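Putative transcriptional regulator protein, LacI family (Rhizobium etli, PDB 3MIZ) probably acts as a DNA-binding transcriptional repressor of the LacI family, with a periplasmic-binding-protein-like domain. Local coordinates at residues A[74-77]-A[83-86]; A[61-66]-A[93-98]; A[254-259]-A[278-283]. All blocks are in the same frame, centred on the assembly; numbering follows the deposited sequence.

Interaction 1 of 3, residues A[74-77]-A[83-86]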
ATOM      1  N   VAL A  74     -16.842  14.845 -10.807  1.00 14.32           N
ATOM      2  CA  VAL A  74     -15.728  13.904 -10.878  1.00 14.42           C
ATOM      3  C   VAL A  74     -14.459  14.435 -10.228  1.00 14.37           C
ATOM      4  O   VAL A  74     -14.105  15.604 -10.378  1.00 14.09           O
ATOM      5  CB  VAL A  74     -15.362  13.554 -12.350  1.00 15.06           C
ATOM      6  CG1 VAL A  74     -14.011  12.816 -12.404  1.00 17.56           C
ATOM      7  CG2 VAL A  74     -16.434  12.697 -12.969  1.00 15.27           C
ATOM      8  N   LEU A  75     -13.784  13.568  -9.488  1.00 13.11           N
ATOM      9  CA  LEU A  75     -12.511  13.926  -8.897  1.00 14.45           C
ATOM     10  C   LEU A  75     -11.528  13.088  -9.702  1.00 12.89           C
ATOM     11  O   LEU A  75     -11.527  11.863  -9.627  1.00 13.60           O
ATOM     12  CB  LEU A  75     -12.482  13.559  -7.415  1.00 14.71           C
ATOM     13  CG  LEU A  75     -13.437  14.442  -6.609  1.00 16.00           C
ATOM     14  CD1 LEU A  75     -13.641  13.871  -5.222  1.00 18.66           C
ATOM     15  CD2 LEU A  75     -12.869  15.861  -6.548  1.00 14.59           C
ATOM     16  N   TYR A  76     -10.738  13.764 -10.524  1.00 13.23           N
ATOM     17  CA  TYR A  76      -9.747  13.120 -11.372  1.00 12.77           C
ATOM     18  C   TYR A  76      -8.492  13.013 -10.523  1.00 12.01           C
ATOM     19  O   TYR A  76      -7.814  14.012 -10.287  1.00 12.96           O
ATOM     20  CB  TYR A  76      -9.472  14.004 -12.581  1.00 11.70           C
ATOM     21  CG  TYR A  76      -8.813  13.283 -13.708  1.00 14.87           C
ATOM     22  CD1 TYR A  76      -9.568  12.498 -14.579  1.00 15.62           C
ATOM     23  CD2 TYR A  76      -7.440  13.396 -13.930  1.00 11.48           C
ATOM     24  CE1 TYR A  76      -8.986  11.851 -15.646  1.00 16.62           C
ATOM     25  CE2 TYR A  76      -6.843  12.747 -15.003  1.00 14.61           C
ATOM     26  CZ  TYR A  76      -7.630  11.977 -15.859  1.00 15.79           C
ATOM     27  OH  TYR A  76      -7.066  11.339 -16.940  1.00 20.02           O
ATOM     28  N   VAL A  77      -8.180  11.801 -10.079  1.00 13.79           N
ATOM     29  CA  VAL A  77      -7.041  11.582  -9.200  1.00 12.34           C
ATOM     30  C   VAL A  77      -5.965  10.675  -9.786  1.00 12.49           C
ATOM     31  O   VAL A  77      -6.242   9.565 -10.246  1.00 11.86           O
ATOM     32  CB  VAL A  77      -7.524  10.964  -7.861  1.00 15.16           C
ATOM     33  CG1 VAL A  77      -6.362  10.825  -6.884  1.00 15.99           C
ATOM     34  CG2 VAL A  77      -8.641  11.806  -7.279  1.00 14.16           C
ATOM     35  N   ILE A  83       1.070  15.674 -15.201  1.00 14.53           N
ATOM     36  CA  ILE A  83       0.550  16.811 -15.948  1.00 14.26           C
ATOM     37  C   ILE A  83      -0.171  16.086 -17.083  1.00 16.80           C
ATOM     38  O   ILE A  83       0.465  15.374 -17.872  1.00 16.08           O
ATOM     39  CB  ILE A  83       1.667  17.695 -16.538  1.00 15.00           C
ATOM     40  CG1 ILE A  83       2.496  18.327 -15.415  1.00 14.74           C
ATOM     41  CG2 ILE A  83       1.052  18.808 -17.377  1.00 16.50           C
ATOM     42  CD1 ILE A  83       3.717  19.093 -15.928  1.00 16.89           C
ATOM     43  N   VAL A  84      -1.490  16.233 -17.150  1.00 16.38           N
ATOM     44  CA  VAL A  84      -2.261  15.542 -18.172  1.00 18.22           C
ATOM     45  C   VAL A  84      -3.668  16.088 -18.322  1.00 17.61           C
ATOM     46  O   VAL A  84      -4.286  16.537 -17.349  1.00 15.84           O
ATOM     47  CB  VAL A  84      -2.355  14.031 -17.853  1.00 19.93           C
ATOM     48  CG1 VAL A  84      -2.937  13.828 -16.460  1.00 19.93           C
ATOM     49  CG2 VAL A  84      -3.225  13.319 -18.890  1.00 23.14           C
ATOM     50  N   ASP A  85      -4.156  16.073 -19.559  1.00 18.28           N
ATOM     51  CA  ASP A  85      -5.511  16.517 -19.855  1.00 20.06           C
ATOM     52  C   ASP A  85      -6.396  15.283 -19.802  1.00 20.96           C
ATOM     53  O   ASP A  85      -6.085  14.261 -20.416  1.00 22.54           O
ATOM     54  CB  ASP A  85      -5.595  17.117 -21.263  1.00 21.69           C
ATOM     55  CG  ASP A  85      -5.356  18.609 -21.282  1.00 21.10           C
ATOM     56  OD1 ASP A  85      -4.867  19.165 -20.271  1.00 20.10           O
ATOM     57  OD2 ASP A  85      -5.655  19.234 -22.323  1.00 23.62           O
ATOM     58  N   PRO A  86      -7.507  15.348 -19.058  1.00 20.05           N
ATOM     59  CA  PRO A  86      -8.348  14.147 -19.030  1.00 20.29           C
ATOM     60  C   PRO A  86      -8.867  13.866 -20.444  1.00 21.37           C
ATOM     61  O   PRO A  86      -9.026  14.787 -21.244  1.00 20.00           O
ATOM     62  CB  PRO A  86      -9.479  14.531 -18.079  1.00 19.68           C
ATOM     63  CG  PRO A  86      -8.836  15.554 -17.160  1.00 21.23           C
ATOM     64  CD  PRO A  86      -8.004  16.378 -18.130  1.00 19.95           C
TER
HETATM   65  O   HOH W   1      -5.903  11.379 -19.758  1.00 24.61           O
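P86 sets the CA-CB-CG side of its ring over the Y76 phenol in a CH-pi contact on the parallel sheet of an alpha/beta, periplasmic-binding-protein-like lobe. Y76 belongs to strand 73-78; P86 and V84 lie in the loop that follows the short strand 81-83. The tight part is the proline-on-tyrosine CH-pi contact. P86 CG stands 3.8 Å from the centroid of the Y76 ring and only 3° off its normal, so this carbon sits almost exactly over the middle of one face. P86 CB leans toward the phenol end and meets Y76 CE1 at 3.7 Å. The two rings reach this overlap because Y76 CG lies anti to the backbone N (chi1 -162°), which sends the phenol out from the strand toward the loop. W63 of helix 56-68 also packs on both Y76 and P86, tying this pair to the helix above the sheet. The looser part is at the ring edge. V84 meets the ring there, near the ring plane, where V84 CG1 stays 4.3 Å from Y76 CE2, a light touch by a partly exposed residue. Beyond the ring the contact turns polar and runs through one bridging water. This water accepts a hydrogen bond from the phenol hydroxyl and donates one to the D85 carbonyl, so that Y76 is linked to the loop by its hydroxyl as well as by its face; E59 OE2 is a second, weak partner of the same hydroxyl. The bridging water lies 3.0 Å from Y76 OH and 3.0 Å from D85 O.

Interaction 2 of 3, residues A[61-66]-A[93-98]; sequences EIWKMF and IPTVMI
This is helix-on-sheet packing, W63 and F66 of helix 56-68 set against I93 and T95 at an edge strand of the four-stranded parallel sheet in an alpha/beta lobe. The contact is buried and narrow, carried mostly by the indole. W63 points the far rim of its six-membered ring at T95, whose hydroxyl lies in the ring plane, at the edge: T95 OG1 is 3.4 Å from W63 CH2 and 3.5 Å from W63 CZ3. The side chains come from opposite directions, and T95 CG2 adds a methyl 4.0 Å from W63 CH2. Beside this, the indole edge also passes I93 CB, while I93 CD1 reaches to the helix, touching F66 CB at 4.2 Å. The F66 ring itself turns away, toward I19 of the same chain and L48 of the second subunit. At its polar end W63 is held by a hydrogen bond from NE1 to E59 OE2, which helps fix the rotation of the indole. A valine in place of T95 would probably leave the I93 carbonyl without its side-chain donor and press a methyl against the indole edge. In T95 the hydroxyl sits beside the backbone N (chi1 -60°) and folds back on its own chain: T95 OG1 donates to I93 O at 2.8 Å, approaching from 42° above the carbonyl plane.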
ATOM      1  N   GLU A  61     -14.437   5.744 -22.210  1.00 21.09           N
ATOM      2  CA  GLU A  61     -15.586   4.909 -21.885  1.00 23.53           C
ATOM      3  C   GLU A  61     -16.061   5.150 -20.448  1.00 22.37           C
ATOM      4  O   GLU A  61     -17.262   5.104 -20.165  1.00 20.23           O
ATOM      5  CB  GLU A  61     -15.204   3.438 -22.090  1.00 27.33           C
ATOM      6  CG  GLU A  61     -16.136   2.419 -21.463  1.00 33.49           C
ATOM      7  CD  GLU A  61     -15.720   0.992 -21.788  1.00 36.93           C
ATOM      8  OE1 GLU A  61     -14.518   0.674 -21.645  1.00 39.88           O
ATOM      9  OE2 GLU A  61     -16.591   0.184 -22.182  1.00 40.17           O
ATOM     10  N   ILE A  62     -15.123   5.409 -19.542  1.00 20.16           N
ATOM     11  CA  ILE A  62     -15.487   5.651 -18.147  1.00 18.24           C
ATOM     12  C   ILE A  62     -16.240   6.962 -17.976  1.00 18.14           C
ATOM     13  O   ILE A  62     -17.183   7.037 -17.195  1.00 19.27           O
ATOM     14  CB  ILE A  62     -14.249   5.641 -17.233  1.00 17.79           C
ATOM     15  CG1 ILE A  62     -13.715   4.209 -17.125  1.00 20.98           C
ATOM     16  CG2 ILE A  62     -14.608   6.198 -15.848  1.00 20.49           C
ATOM     17  CD1 ILE A  62     -12.416   4.078 -16.366  1.00 21.78           C
ATOM     18  N   TRP A  63     -15.826   7.997 -18.701  1.00 17.64           N
ATOM     19  CA  TRP A  63     -16.512   9.281 -18.614  1.00 17.61           C
ATOM     20  C   TRP A  63     -17.941   9.111 -19.124  1.00 20.60           C
ATOM     21  O   TRP A  63     -18.894   9.661 -18.558  1.00 17.32           O
ATOM     22  CB  TRP A  63     -15.802  10.337 -19.458  1.00 17.30           C
ATOM     23  CG  TRP A  63     -14.572  10.902 -18.817  1.00 15.53           C
ATOM     24  CD1 TRP A  63     -13.275  10.525 -19.039  1.00 16.31           C
ATOM     25  CD2 TRP A  63     -14.526  11.961 -17.856  1.00 16.79           C
ATOM     26  NE1 TRP A  63     -12.423  11.296 -18.271  1.00 17.96           N
ATOM     27  CE2 TRP A  63     -13.166  12.185 -17.540  1.00 15.19           C
ATOM     28  CE3 TRP A  63     -15.506  12.748 -17.232  1.00 16.54           C
ATOM     29  CZ2 TRP A  63     -12.760  13.163 -16.628  1.00 16.76           C
ATOM     30  CZ3 TRP A  63     -15.100  13.723 -16.321  1.00 19.36           C
ATOM     31  CH2 TRP A  63     -13.737  13.921 -16.030  1.00 16.82           C
ATOM     32  N   LYS A  64     -18.070   8.348 -20.206  1.00 21.58           N
ATOM     33  CA  LYS A  64     -19.363   8.075 -20.817  1.00 25.28           C
ATOM     34  C   LYS A  64     -20.232   7.356 -19.785  1.00 25.98           C
ATOM     35  O   LYS A  64     -21.405   7.680 -19.610  1.00 25.81           O
ATOM     36  CB  LYS A  64     -19.164   7.198 -22.056  1.00 26.31           C
ATOM     37  CG  LYS A  64     -20.172   7.423 -23.158  1.00 31.53           C
ATOM     38  CD  LYS A  64     -19.723   6.760 -24.457  1.00 34.06           C
ATOM     39  CE  LYS A  64     -18.395   7.327 -24.963  1.00 35.62           C
ATOM     40  NZ  LYS A  64     -18.467   8.790 -25.248  1.00 36.93           N
HETATM   41  N   MSE A  65     -19.644   6.381 -19.100  1.00 27.40           N
HETATM   42  CA  MSE A  65     -20.360   5.634 -18.071  1.00 30.10           C
HETATM   43  C   MSE A  65     -20.853   6.556 -16.961  1.00 29.44           C
HETATM   44  O   MSE A  65     -21.996   6.441 -16.513  1.00 29.85           O
HETATM   45  CB  MSE A  65     -19.461   4.552 -17.465  1.00 33.97           C
HETATM   46  CG  MSE A  65     -19.955   4.023 -16.115  1.00 40.34           C
HETATM   47 SE   MSE A  65     -19.042   2.412 -15.583  1.00 52.15          SE
HETATM   48  CE  MSE A  65     -19.991   1.214 -16.762  1.00 48.09           C
ATOM     49  N   PHE A  66     -19.994   7.463 -16.505  1.00 28.62           N
ATOM     50  CA  PHE A  66     -20.393   8.374 -15.441  1.00 27.77           C
ATOM     51  C   PHE A  66     -21.530   9.297 -15.858  1.00 27.82           C
ATOM     52  O   PHE A  66     -22.424   9.582 -15.061  1.00 28.63           O
ATOM     53  CB  PHE A  66     -19.199   9.192 -14.936  1.00 28.44           C
ATOM     54  CG  PHE A  66     -18.347   8.460 -13.932  1.00 29.22           C
ATOM     55  CD1 PHE A  66     -18.916   7.524 -13.071  1.00 29.52           C
ATOM     56  CD2 PHE A  66     -16.987   8.720 -13.822  1.00 29.46           C
ATOM     57  CE1 PHE A  66     -18.144   6.859 -12.116  1.00 30.93           C
ATOM     58  CE2 PHE A  66     -16.207   8.058 -12.867  1.00 29.51           C
ATOM     59  CZ  PHE A  66     -16.785   7.129 -12.017  1.00 28.38           C
ATOM     60  N   ILE A  93     -18.775  17.175 -17.352  1.00 24.69           N
ATOM     61  CA  ILE A  93     -19.213  17.012 -15.968  1.00 23.57           C
ATOM     62  C   ILE A  93     -18.282  17.843 -15.095  1.00 21.69           C
ATOM     63  O   ILE A  93     -17.075  17.868 -15.339  1.00 21.97           O
ATOM     64  CB  ILE A  93     -19.094  15.539 -15.506  1.00 24.47           C
ATOM     65  CG1 ILE A  93     -19.925  14.628 -16.413  1.00 26.31           C
ATOM     66  CG2 ILE A  93     -19.540  15.415 -14.051  1.00 25.59           C
ATOM     67  CD1 ILE A  93     -19.838  13.154 -16.045  1.00 27.10           C
ATOM     68  N   PRO A  94     -18.823  18.541 -14.078  1.00 19.61           N
ATOM     69  CA  PRO A  94     -17.961  19.350 -13.206  1.00 19.15           C
ATOM     70  C   PRO A  94     -16.831  18.452 -12.710  1.00 19.30           C
ATOM     71  O   PRO A  94     -17.086  17.356 -12.204  1.00 17.71           O
ATOM     72  CB  PRO A  94     -18.903  19.765 -12.082  1.00 18.20           C
ATOM     73  CG  PRO A  94     -20.215  19.924 -12.806  1.00 20.91           C
ATOM     74  CD  PRO A  94     -20.243  18.702 -13.712  1.00 17.86           C
ATOM     75  N   THR A  95     -15.595  18.924 -12.850  1.00 19.39           N
ATOM     76  CA  THR A  95     -14.432  18.133 -12.466  1.00 18.95           C
ATOM     77  C   THR A  95     -13.333  18.917 -11.755  1.00 18.50           C
ATOM     78  O   THR A  95     -13.061  20.068 -12.088  1.00 15.40           O
ATOM     79  CB  THR A  95     -13.808  17.489 -13.718  1.00 17.68           C
ATOM     80  OG1 THR A  95     -14.773  16.638 -14.347  1.00 19.94           O
ATOM     81  CG2 THR A  95     -12.572  16.674 -13.361  1.00 21.24           C
ATOM     82  N   VAL A  96     -12.707  18.278 -10.771  1.00 15.61           N
ATOM     83  CA  VAL A  96     -11.591  18.874 -10.048  1.00 14.99           C
ATOM     84  C   VAL A  96     -10.474  17.833 -10.095  1.00 12.07           C
ATOM     85  O   VAL A  96     -10.703  16.653  -9.823  1.00 11.01           O
ATOM     86  CB  VAL A  96     -11.941  19.196  -8.580  1.00 16.35           C
ATOM     87  CG1 VAL A  96     -10.685  19.611  -7.822  1.00 17.07           C
ATOM     88  CG2 VAL A  96     -12.960  20.331  -8.525  1.00 16.83           C
HETATM   89  N   MSE A  97      -9.279  18.261 -10.478  1.00 11.59           N
HETATM   90  CA  MSE A  97      -8.139  17.350 -10.559  1.00 12.57           C
HETATM   91  C   MSE A  97      -7.359  17.359  -9.245  1.00 11.38           C
HETATM   92  O   MSE A  97      -7.140  18.414  -8.659  1.00 14.27           O
HETATM   93  CB  MSE A  97      -7.225  17.762 -11.723  1.00 13.60           C
HETATM   94  CG  MSE A  97      -7.899  17.614 -13.085  1.00 17.41           C
HETATM   95 SE   MSE A  97      -6.815  18.289 -14.552  1.00 27.41          SE
HETATM   96  CE  MSE A  97      -5.488  16.901 -14.575  1.00 18.71           C
ATOM     97  N   ILE A  98      -6.959  16.177  -8.782  1.00 11.42           N
ATOM     98  CA  ILE A  98      -6.204  16.064  -7.534  1.00  9.35           C
ATOM     99  C   ILE A  98      -4.922  15.258  -7.737  1.00 10.45           C
ATOM    100  O   ILE A  98      -4.962  14.119  -8.219  1.00 11.70           O
ATOM    101  CB  ILE A  98      -7.038  15.382  -6.432  1.00 10.08           C
ATOM    102  CG1 ILE A  98      -8.359  16.145  -6.228  1.00  9.33           C
ATOM    103  CG2 ILE A  98      -6.233  15.366  -5.118  1.00 10.43           C
ATOM    104  CD1 ILE A  98      -9.417  15.365  -5.427  1.00 12.08           C
TER

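Interaction 3 of 3, residues A[254-259]-A[278-283]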
ATOM      1  N   TYR A 254      -4.296  13.070   2.411  1.00 11.96           N
ATOM      2  CA  TYR A 254      -5.584  13.118   3.082  1.00 16.03           C
ATOM      3  C   TYR A 254      -6.238  14.490   2.885  1.00 16.03           C
ATOM      4  O   TYR A 254      -7.414  14.579   2.519  1.00 16.12           O
ATOM      5  CB  TYR A 254      -5.409  12.820   4.576  1.00 19.10           C
ATOM      6  CG  TYR A 254      -6.710  12.800   5.345  1.00 22.23           C
ATOM      7  CD1 TYR A 254      -7.622  11.756   5.189  1.00 22.64           C
ATOM      8  CD2 TYR A 254      -7.046  13.847   6.198  1.00 24.67           C
ATOM      9  CE1 TYR A 254      -8.843  11.761   5.861  1.00 25.92           C
ATOM     10  CE2 TYR A 254      -8.260  13.863   6.876  1.00 26.43           C
ATOM     11  CZ  TYR A 254      -9.156  12.819   6.703  1.00 27.43           C
ATOM     12  OH  TYR A 254     -10.371  12.849   7.356  1.00 28.57           O
ATOM     13  N   ASP A 255      -5.472  15.554   3.113  1.00 17.00           N
ATOM     14  CA  ASP A 255      -5.984  16.914   2.959  1.00 18.17           C
ATOM     15  C   ASP A 255      -6.301  17.245   1.503  1.00 17.77           C
ATOM     16  O   ASP A 255      -7.247  17.981   1.228  1.00 16.30           O
ATOM     17  CB  ASP A 255      -4.990  17.941   3.508  1.00 20.24           C
ATOM     18  CG  ASP A 255      -4.835  17.858   5.017  1.00 26.68           C
ATOM     19  OD1 ASP A 255      -5.846  17.611   5.713  1.00 26.07           O
ATOM     20  OD2 ASP A 255      -3.705  18.056   5.505  1.00 29.51           O
ATOM     21  N   LEU A 256      -5.501  16.724   0.575  1.00 15.17           N
ATOM     22  CA  LEU A 256      -5.758  16.966  -0.847  1.00 15.08           C
ATOM     23  C   LEU A 256      -7.124  16.404  -1.211  1.00 14.02           C
ATOM     24  O   LEU A 256      -7.875  17.020  -1.967  1.00 15.13           O
ATOM     25  CB  LEU A 256      -4.696  16.303  -1.730  1.00 13.35           C
ATOM     26  CG  LEU A 256      -3.347  17.015  -1.850  1.00 18.84           C
ATOM     27  CD1 LEU A 256      -2.360  16.139  -2.614  1.00 20.41           C
ATOM     28  CD2 LEU A 256      -3.536  18.348  -2.561  1.00 16.57           C
ATOM     29  N   GLY A 257      -7.428  15.224  -0.679  1.00 13.00           N
ATOM     30  CA  GLY A 257      -8.707  14.592  -0.946  1.00 12.29           C
ATOM     31  C   GLY A 257      -9.859  15.381  -0.344  1.00 15.69           C
ATOM     32  O   GLY A 257     -10.846  15.662  -1.021  1.00 14.29           O
ATOM     33  N   ARG A 258      -9.740  15.752   0.928  1.00 15.22           N
ATOM     34  CA  ARG A 258     -10.798  16.522   1.571  1.00 17.93           C
ATOM     35  C   ARG A 258     -10.990  17.875   0.892  1.00 17.52           C
ATOM     36  O   ARG A 258     -12.124  18.281   0.611  1.00 17.94           O
ATOM     37  CB  ARG A 258     -10.479  16.737   3.053  1.00 21.11           C
ATOM     38  CG  ARG A 258     -10.428  15.464   3.878  1.00 24.95           C
ATOM     39  CD  ARG A 258     -10.264  15.815   5.351  1.00 31.54           C
ATOM     40  NE  ARG A 258     -11.329  16.704   5.803  1.00 35.86           N
ATOM     41  CZ  ARG A 258     -12.605  16.344   5.893  1.00 37.93           C
ATOM     42  NH1 ARG A 258     -12.971  15.112   5.571  1.00 40.35           N
ATOM     43  NH2 ARG A 258     -13.518  17.219   6.289  1.00 39.57           N
ATOM     44  N   GLU A 259      -9.890  18.576   0.627  1.00 17.59           N
ATOM     45  CA  GLU A 259      -9.981  19.886  -0.021  1.00 18.33           C
ATOM     46  C   GLU A 259     -10.546  19.766  -1.434  1.00 17.83           C
ATOM     47  O   GLU A 259     -11.400  20.558  -1.837  1.00 17.45           O
ATOM     48  CB  GLU A 259      -8.608  20.567  -0.073  1.00 20.86           C
ATOM     49  CG  GLU A 259      -8.139  21.154   1.256  1.00 25.68           C
ATOM     50  CD  GLU A 259      -9.066  22.241   1.769  1.00 29.12           C
ATOM     51  OE1 GLU A 259      -9.384  23.176   1.001  1.00 28.22           O
ATOM     52  OE2 GLU A 259      -9.473  22.163   2.946  1.00 32.52           O
ATOM     53  N   ARG A 278      -3.968  25.262  -7.119  1.00 24.81           N
ATOM     54  CA  ARG A 278      -3.690  25.414  -5.696  1.00 22.91           C
ATOM     55  C   ARG A 278      -2.594  24.400  -5.413  1.00 21.22           C
ATOM     56  O   ARG A 278      -2.633  23.282  -5.932  1.00 19.59           O
ATOM     57  CB  ARG A 278      -4.901  25.044  -4.840  1.00 24.71           C
ATOM     58  CG  ARG A 278      -6.079  25.987  -4.916  1.00 29.32           C
ATOM     59  CD  ARG A 278      -7.184  25.446  -4.039  1.00 31.49           C
ATOM     60  NE  ARG A 278      -8.341  26.327  -3.974  1.00 36.06           N
ATOM     61  CZ  ARG A 278      -9.422  26.066  -3.245  1.00 38.25           C
ATOM     62  NH1 ARG A 278      -9.482  24.949  -2.526  1.00 37.01           N
ATOM     63  NH2 ARG A 278     -10.434  26.924  -3.227  1.00 39.51           N
ATOM     64  N   VAL A 279      -1.608  24.782  -4.614  1.00 18.90           N
ATOM     65  CA  VAL A 279      -0.551  23.848  -4.277  1.00 19.30           C
ATOM     66  C   VAL A 279      -0.461  23.796  -2.756  1.00 18.29           C
ATOM     67  O   VAL A 279      -0.234  24.815  -2.105  1.00 18.39           O
ATOM     68  CB  VAL A 279       0.802  24.272  -4.884  1.00 19.04           C
ATOM     69  CG1 VAL A 279       1.836  23.194  -4.631  1.00 23.02           C
ATOM     70  CG2 VAL A 279       0.650  24.495  -6.381  1.00 20.83           C
ATOM     71  N   VAL A 280      -0.669  22.608  -2.197  1.00 18.30           N
ATOM     72  CA  VAL A 280      -0.629  22.425  -0.750  1.00 19.16           C
ATOM     73  C   VAL A 280       0.755  21.981  -0.277  1.00 18.89           C
ATOM     74  O   VAL A 280       1.345  21.055  -0.824  1.00 16.87           O
ATOM     75  CB  VAL A 280      -1.679  21.386  -0.303  1.00 20.48           C
ATOM     76  CG1 VAL A 280      -1.618  21.192   1.209  1.00 16.19           C
ATOM     77  CG2 VAL A 280      -3.068  21.835  -0.735  1.00 20.39           C
ATOM     78  N   SER A 281       1.266  22.650   0.750  1.00 18.42           N
ATOM     79  CA  SER A 281       2.585  22.341   1.284  1.00 19.59           C
ATOM     80  C   SER A 281       2.712  20.939   1.878  1.00 17.64           C
ATOM     81  O   SER A 281       1.725  20.318   2.268  1.00 16.80           O
ATOM     82  CB  SER A 281       2.959  23.371   2.354  1.00 21.74           C
ATOM     83  OG  SER A 281       2.021  23.350   3.418  1.00 26.27           O
ATOM     84  N   CYS A 282       3.946  20.449   1.925  1.00 18.61           N
ATOM     85  CA  CYS A 282       4.249  19.148   2.509  1.00 19.32           C
ATOM     86  C   CYS A 282       4.811  19.447   3.893  1.00 19.93           C
ATOM     87  O   CYS A 282       5.726  20.254   4.031  1.00 22.95           O
ATOM     88  CB  CYS A 282       5.300  18.417   1.675  1.00 19.22           C
ATOM     89  SG  CYS A 282       4.729  17.945   0.027  1.00 20.91           S
ATOM     90  N   LYS A 283       4.255  18.808   4.914  1.00 18.82           N
ATOM     91  CA  LYS A 283       4.706  19.031   6.282  1.00 18.60           C
ATOM     92  C   LYS A 283       5.942  18.224   6.640  1.00 17.02           C
ATOM     93  O   LYS A 283       5.978  17.015   6.441  1.00 14.00           O
ATOM     94  CB  LYS A 283       3.584  18.684   7.266  1.00 21.43           C
ATOM     95  CG  LYS A 283       2.365  19.584   7.172  1.00 27.50           C
ATOM     96  CD  LYS A 283       1.266  19.128   8.124  1.00 31.74           C
ATOM     97  CE  LYS A 283       0.061  20.057   8.075  1.00 33.33           C
ATOM     98  NZ  LYS A 283      -1.052  19.567   8.937  1.00 35.72           N
TER
HETATM   99  O   HOH W   2     -11.351  23.174  -0.952  1.00 19.11           O
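L256 meets V280, and one helical turn later E259 meets R278, where helix 253-268 runs beside strand 277-285. Just ahead of L256, D255 lies on the side facing 278-283 but makes no firm bond there: D255 OD2 is 4.6 Å from K283 NZ, too far for a salt bridge, so any attraction is probably weak. L256 supplies the apolar part. With CG beside the backbone N (chi1 -78°), it swings a methyl to the strand, where L256 CD2 and V280 CG2 touch at 4.0 Å as the two side chains run antiparallel to each other. I111 of the neighbouring strand 110-113 packs against both, and P252 closes on V280. R258 packs on D38 and W39 of helix 30-42. E259 returns to the strand on the solvent-exposed side. Its chain bends at chi2 (-62°), while R278 arrives extended and roughly perpendicular to it. The salt bridge is long, E259 OE1 to R278 NH1 being 3.9 Å, with carboxylate and guanidinium planes 35° apart. A water fills in for the distance: it donates to E259 OE1 at 2.8 Å and to E259 O, also at 2.8 Å, and accepts from R278 NH1 at 3.0 Å, lying in the guanidinium plane at its edge. R278 has a second partner in W263 of the same helix, through a cation-pi contact. A leucine-valine touch inside and a water-assisted ion pair outside thus join the helix to the middle strand of a three-stranded mixed sheet, a helix-against-sheet layer of the alpha/beta periplasmic-binding-protein-like fold.

How the interactions relate
Interactions 1 and 2 are parts of one layer, with centres 8 Å apart. Strands 73-78 and 95-97 are sheet neighbours, joined by probable hydrogen bonds from I98 N to Y76 O (2.8 Å) and from V74 N to P94 O (2.9 Å). Along the chain, interaction 1 is nested inside the loop that interaction 2 closes, and W63 of interaction 2 also packs on Y76 and P86. Interaction 3 follows later in the sequence, its centre 21 Å from that of interaction 2, yet they touch: I98 CG2 meets L256 CB at 3.8 Å. Interaction 3 stays about 5 Å, nearest atoms, from interaction 1. Strand 95-97 thus carries helix 56-68 through T95 and helix 253-268 through V96.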